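Local structure of LP04448p (Drosophila melanogaster, 2QK2) at residues 164-178 with 203-216. The protein is the TOG domain 2 fragment of Mini spindles, an XMAP215-family protein that tracks microtubule plus ends, and probably binds tubulin. Residues are numbered along the deposited sequence; the frame is centred on the assembly and turned at random.
Sequences TQPTALNKKLLKLLT and LIKLMGDKAVTPLL
Leu174 O is gripped twice by Thr178, a residue that packs against Leu203, Leu215 and Leu216. Thr178 N is the usual helical donor. Thr178 OG1 adds a second bond of 2.7 Å to Leu174 O from the opposite face of the carbonyl plane. The hydroxyl is thereby satisfied within its own helix and can lie in apolar company, with OG1 3.4 Å from Leu203 CD2. The same bond fixes the rotation of the side chain. CG2, anti to the backbone N (chi1 of OG1 -53°), meets Leu216 CD2 at 3.6 Å.

One turn earlier, Leu174 is a knob in a hole formed by Leu203, Met207, Ala211 and Val212. Its CD1 does most of the touching and lies 3.7 Å from Leu203 CD2. Leu215 approaches at about a right angle to this, with CD1 3.9 Å from Leu174 CG. The CD2 methyl of Leu215 reaches the aliphatic part of Lys175.

The loop before helix 171-185 packs on the end of helix 190-207. Met207, a selenomethionine, folds back at its second and third torsions, bringing CE to 3.4 Å from Pro166 O. Leu206 CD1 lies over one face of the Pro166 ring, 3.7 Å from Pro166 CG. Leu161 of helix 147-161 backs Leu203 and Leu206.

Helices 171-178 and 203-207 run nearly antiparallel, at 163°. Their axes come no closer than 12.8 Å, and loop 164-170 and residues 209-216 supply much of the contact. Gly208, with positive phi, turns the chain into helix 209-212. Antiparallel helices stacked side by side are characteristic of the HEAT-repeat fold of TOG domains.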
loop_
_atom_site.group_PDB
_atom_site.type_symbol
_atom_site.label_atom_id
_atom_site.label_comp_id
_atom_site.label_asym_id
_atom_site.label_seq_id
_atom_site.Cartn_x
_atom_site.Cartn_y
_atom_site.Cartn_z
ATOM N N THR A 164 7.365 -2.121 10.497
ATOM C CA THR A 164 7.338 -0.856 11.208
ATOM C C THR A 164 8.114 -0.921 12.520
ATOM O O THR A 164 8.086 -1.928 13.218
ATOM C CB THR A 164 5.883 -0.436 11.499
ATOM O OG1 THR A 164 5.144 -0.408 10.271
ATOM C CG2 THR A 164 5.837 0.941 12.137
ATOM N N GLN A 165 8.818 0.160 12.841
ATOM C CA GLN A 165 9.571 0.234 14.085
ATOM C C GLN A 165 8.581 0.502 15.217
ATOM O O GLN A 165 7.695 1.349 15.089
ATOM C CB GLN A 165 10.590 1.378 14.035
ATOM C CG GLN A 165 11.814 1.111 13.180
ATOM C CD GLN A 165 12.600 -0.090 13.666
ATOM O OE1 GLN A 165 12.854 -0.235 14.862
ATOM N NE2 GLN A 165 12.994 -0.955 12.739
ATOM N N PRO A 166 8.716 -0.218 16.341
ATOM C CA PRO A 166 7.794 0.003 17.456
ATOM C C PRO A 166 7.754 1.471 17.869
ATOM O O PRO A 166 6.697 1.993 18.229
ATOM C CB PRO A 166 8.359 -0.898 18.550
ATOM C CG PRO A 166 8.927 -2.049 17.760
ATOM C CD PRO A 166 9.640 -1.328 16.629
ATOM N N THR A 167 8.901 2.144 17.793
ATOM C CA THR A 167 8.975 3.555 18.171
ATOM C C THR A 167 8.246 4.489 17.202
ATOM O O THR A 167 8.151 5.693 17.449
ATOM C CB THR A 167 10.441 4.035 18.302
ATOM O OG1 THR A 167 11.135 3.821 17.066
ATOM C CG2 THR A 167 11.148 3.276 19.418
ATOM N N ALA A 168 7.728 3.940 16.106
ATOM C CA ALA A 168 7.007 4.746 15.126
ATOM C C ALA A 168 5.563 5.000 15.563
ATOM O O ALA A 168 4.858 5.813 14.958
ATOM C CB ALA A 168 7.028 4.063 13.765
ATOM N N LEU A 169 5.124 4.311 16.614
ATOM C CA LEU A 169 3.763 4.482 17.114
ATOM C C LEU A 169 3.693 5.028 18.541
ATOM O O LEU A 169 4.146 4.372 19.481
ATOM C CB LEU A 169 3.002 3.152 17.076
ATOM C CG LEU A 169 2.611 2.529 15.734
ATOM C CD1 LEU A 169 3.828 1.898 15.081
ATOM C CD2 LEU A 169 1.537 1.470 15.968
ATOM N N ASN A 170 3.131 6.221 18.712
ATOM C CA ASN A 170 2.996 6.754 20.059
ATOM C C ASN A 170 1.645 6.298 20.599
ATOM O O ASN A 170 0.884 5.627 19.899
ATOM C CB ASN A 170 3.114 8.290 20.093
ATOM C CG ASN A 170 2.171 8.987 19.129
ATOM O OD1 ASN A 170 0.982 8.682 19.061
ATOM N ND2 ASN A 170 2.703 9.954 18.391
ATOM N N LYS A 171 1.359 6.649 21.846
ATOM C CA LYS A 171 0.112 6.256 22.490
ATOM C C LYS A 171 -1.123 6.660 21.679
ATOM O O LYS A 171 -2.003 5.836 21.436
ATOM C CB LYS A 171 0.038 6.864 23.893
ATOM C CG LYS A 171 -1.147 6.393 24.717
ATOM C CD LYS A 171 -1.095 6.987 26.116
ATOM C CE LYS A 171 -2.267 6.520 26.964
ATOM N NZ LYS A 171 -2.219 7.119 28.326
ATOM N N LYS A 172 -1.189 7.919 21.258
ATOM C CA LYS A 172 -2.334 8.379 20.483
ATOM C C LYS A 172 -2.596 7.554 19.227
ATOM O O LYS A 172 -3.726 7.122 18.992
ATOM C CB LYS A 172 -2.170 9.848 20.087
ATOM C CG LYS A 172 -2.832 10.823 21.044
ATOM C CD LYS A 172 -3.005 12.188 20.395
ATOM C CE LYS A 172 -3.750 13.151 21.313
ATOM N NZ LYS A 172 -4.047 14.452 20.630
ATOM N N LEU A 173 -1.560 7.333 18.423
ATOM C CA LEU A 173 -1.714 6.568 17.184
ATOM C C LEU A 173 -2.138 5.130 17.466
ATOM O O LEU A 173 -2.982 4.569 16.759
ATOM C CB LEU A 173 -0.408 6.576 16.383
ATOM C CG LEU A 173 -0.449 5.911 15.002
ATOM C CD1 LEU A 173 -1.564 6.525 14.163
ATOM C CD2 LEU A 173 0.890 6.094 14.310
ATOM N N LEU A 174 -1.549 4.536 18.501
ATOM C CA LEU A 174 -1.880 3.169 18.878
ATOM C C LEU A 174 -3.366 3.083 19.220
ATOM O O LEU A 174 -4.069 2.190 18.762
ATOM C CB LEU A 174 -1.048 2.726 20.089
ATOM C CG LEU A 174 -1.365 1.303 20.576
ATOM C CD1 LEU A 174 -0.978 0.322 19.482
ATOM C CD2 LEU A 174 -0.620 0.987 21.877
ATOM N N LYS A 175 -3.842 4.021 20.029
ATOM C CA LYS A 175 -5.249 4.032 20.416
ATOM C C LYS A 175 -6.166 4.261 19.216
ATOM O O LYS A 175 -7.185 3.590 19.071
ATOM C CB LYS A 175 -5.488 5.109 21.479
ATOM C CG LYS A 175 -4.755 4.831 22.788
ATOM C CD LYS A 175 -4.643 6.079 23.655
ATOM C CE LYS A 175 -5.984 6.505 24.229
ATOM N NZ LYS A 175 -6.442 5.554 25.275
ATOM N N LEU A 176 -5.801 5.209 18.356
ATOM C CA LEU A 176 -6.605 5.517 17.176
ATOM C C LEU A 176 -6.708 4.307 16.243
ATOM O O LEU A 176 -7.784 3.967 15.751
ATOM C CB LEU A 176 -5.994 6.699 16.417
ATOM C CG LEU A 176 -6.682 7.083 15.102
ATOM C CD1 LEU A 176 -8.088 7.593 15.389
ATOM C CD2 LEU A 176 -5.862 8.156 14.396
ATOM N N LEU A 177 -5.579 3.660 16.001
ATOM C CA LEU A 177 -5.547 2.496 15.132
ATOM C C LEU A 177 -6.351 1.340 15.722
ATOM O O LEU A 177 -7.157 0.725 15.028
ATOM C CB LEU A 177 -4.097 2.065 14.907
ATOM C CG LEU A 177 -3.474 2.229 13.517
ATOM C CD1 LEU A 177 -3.971 3.480 12.828
ATOM C CD2 LEU A 177 -1.961 2.264 13.675
ATOM N N THR A 178 -6.131 1.047 17.001
ATOM C CA THR A 178 -6.840 -0.047 17.658
ATOM C C THR A 178 -8.348 0.210 17.662
ATOM O O THR A 178 -9.138 -0.659 17.290
ATOM C CB THR A 178 -6.345 -0.239 19.109
ATOM O OG1 THR A 178 -4.915 -0.380 19.111
ATOM C CG2 THR A 178 -6.965 -1.496 19.722
ATOM N N LEU A 203 -0.470 -6.109 15.305
ATOM C CA LEU A 203 -0.199 -4.964 16.159
ATOM C C LEU A 203 0.298 -5.414 17.532
ATOM O O LEU A 203 1.199 -4.798 18.099
ATOM C CB LEU A 203 -1.455 -4.110 16.328
ATOM C CG LEU A 203 -1.284 -2.865 17.204
ATOM C CD1 LEU A 203 -0.258 -1.927 16.567
ATOM C CD2 LEU A 203 -2.623 -2.158 17.363
ATOM N N ILE A 204 -0.297 -6.478 18.069
ATOM C CA ILE A 204 0.109 -6.997 19.375
ATOM C C ILE A 204 1.504 -7.612 19.260
ATOM O O ILE A 204 2.350 -7.444 20.147
ATOM C CB ILE A 204 -0.873 -8.084 19.895
ATOM C CG1 ILE A 204 -2.277 -7.494 20.073
ATOM C CG2 ILE A 204 -0.376 -8.634 21.223
ATOM C CD1 ILE A 204 -3.300 -8.507 20.566
ATOM N N LYS A 205 1.733 -8.327 18.162
ATOM C CA LYS A 205 3.027 -8.945 17.898
ATOM C C LYS A 205 4.131 -7.886 17.938
ATOM O O LYS A 205 5.205 -8.115 18.489
ATOM C CB LYS A 205 3.028 -9.604 16.518
ATOM C CG LYS A 205 3.420 -11.069 16.523
ATOM C CD LYS A 205 4.850 -11.276 16.983
ATOM C CE LYS A 205 5.082 -12.729 17.396
ATOM N NZ LYS A 205 4.546 -13.723 16.412
ATOM N N LEU A 206 3.856 -6.720 17.364
ATOM C CA LEU A 206 4.839 -5.642 17.317
ATOM C C LEU A 206 4.966 -4.800 18.585
ATOM O O LEU A 206 6.077 -4.496 19.019
ATOM C CB LEU A 206 4.530 -4.699 16.148
ATOM C CG LEU A 206 5.464 -3.490 15.973
ATOM C CD1 LEU A 206 6.800 -3.962 15.418
ATOM C CD2 LEU A 206 4.837 -2.473 15.031
HETATM N N MSE A 207 3.839 -4.411 19.173
HETATM C CA MSE A 207 3.870 -3.553 20.347
HETATM C C MSE A 207 3.859 -4.264 21.696
HETATM O O MSE A 207 4.171 -3.648 22.716
HETATM C CB MSE A 207 2.705 -2.554 20.294
HETATM C CG MSE A 207 2.646 -1.716 19.018
HETATM SE SE MSE A 207 4.271 -0.699 18.673
HETATM C CE MSE A 207 4.025 0.721 19.960
ATOM N N GLY A 208 3.498 -5.544 21.707
ATOM C CA GLY A 208 3.461 -6.282 22.961
ATOM C C GLY A 208 2.078 -6.350 23.587
ATOM O O GLY A 208 1.296 -5.401 23.502
ATOM N N ASP A 209 1.781 -7.475 24.228
ATOM C CA ASP A 209 0.488 -7.698 24.872
ATOM C C ASP A 209 0.112 -6.635 25.902
ATOM O O ASP A 209 -1.008 -6.122 25.898
ATOM C CB ASP A 209 0.476 -9.070 25.551
ATOM C CG ASP A 209 -0.586 -9.993 24.986
ATOM O OD1 ASP A 209 -1.788 -9.662 25.101
ATOM O OD2 ASP A 209 -0.220 -11.053 24.424
ATOM N N LYS A 210 1.050 -6.309 26.784
ATOM C CA LYS A 210 0.797 -5.330 27.838
ATOM C C LYS A 210 0.384 -3.964 27.319
ATOM O O LYS A 210 -0.471 -3.301 27.904
ATOM C CB LYS A 210 2.032 -5.183 28.729
ATOM C CG LYS A 210 2.423 -6.467 29.444
ATOM C CD LYS A 210 3.626 -6.255 30.349
ATOM C CE LYS A 210 4.011 -7.546 31.058
ATOM N NZ LYS A 210 2.864 -8.105 31.831
ATOM N N ALA A 211 0.993 -3.539 26.220
ATOM C CA ALA A 211 0.671 -2.241 25.655
ATOM C C ALA A 211 -0.695 -2.201 24.973
ATOM O O ALA A 211 -1.457 -1.255 25.160
ATOM C CB ALA A 211 1.759 -1.824 24.665
ATOM N N VAL A 212 -1.012 -3.231 24.194
ATOM C CA VAL A 212 -2.272 -3.262 23.453
ATOM C C VAL A 212 -3.483 -3.851 24.182
ATOM O O VAL A 212 -4.603 -3.360 24.023
ATOM C CB VAL A 212 -2.095 -4.024 22.118
ATOM C CG1 VAL A 212 -3.343 -3.872 21.257
ATOM C CG2 VAL A 212 -0.868 -3.500 21.383
ATOM N N THR A 213 -3.260 -4.897 24.970
ATOM C CA THR A 213 -4.333 -5.558 25.713
ATOM C C THR A 213 -5.378 -4.626 26.317
ATOM O O THR A 213 -6.574 -4.797 26.089
ATOM C CB THR A 213 -3.761 -6.449 26.837
ATOM O OG1 THR A 213 -3.229 -7.646 26.260
ATOM C CG2 THR A 213 -4.846 -6.812 27.858
ATOM N N PRO A 214 -4.946 -3.634 27.105
ATOM C CA PRO A 214 -5.902 -2.709 27.715
ATOM C C PRO A 214 -6.926 -2.159 26.725
ATOM O O PRO A 214 -8.092 -1.975 27.065
ATOM C CB PRO A 214 -5.003 -1.614 28.278
ATOM C CG PRO A 214 -3.775 -2.371 28.658
ATOM C CD PRO A 214 -3.564 -3.260 27.455
ATOM N N LEU A 215 -6.492 -1.906 25.497
ATOM C CA LEU A 215 -7.386 -1.359 24.484
ATOM C C LEU A 215 -8.384 -2.376 23.924
ATOM O O LEU A 215 -9.325 -1.999 23.227
ATOM C CB LEU A 215 -6.562 -0.762 23.337
ATOM C CG LEU A 215 -5.460 0.212 23.765
ATOM C CD1 LEU A 215 -4.747 0.747 22.536
ATOM C CD2 LEU A 215 -6.062 1.353 24.580
ATOM N N LEU A 216 -8.187 -3.655 24.234
ATOM C CA LEU A 216 -9.066 -4.710 23.732
ATOM C C LEU A 216 -9.913 -5.330 24.841
ATOM O O LEU A 216 -10.499 -6.397 24.665
ATOM C CB LEU A 216 -8.227 -5.801 23.057
ATOM C CG LEU A 216 -7.264 -5.324 21.960
ATOM C CD1 LEU A 216 -6.373 -6.472 21.507
ATOM C CD2 LEU A 216 -8.060 -4.775 20.787
#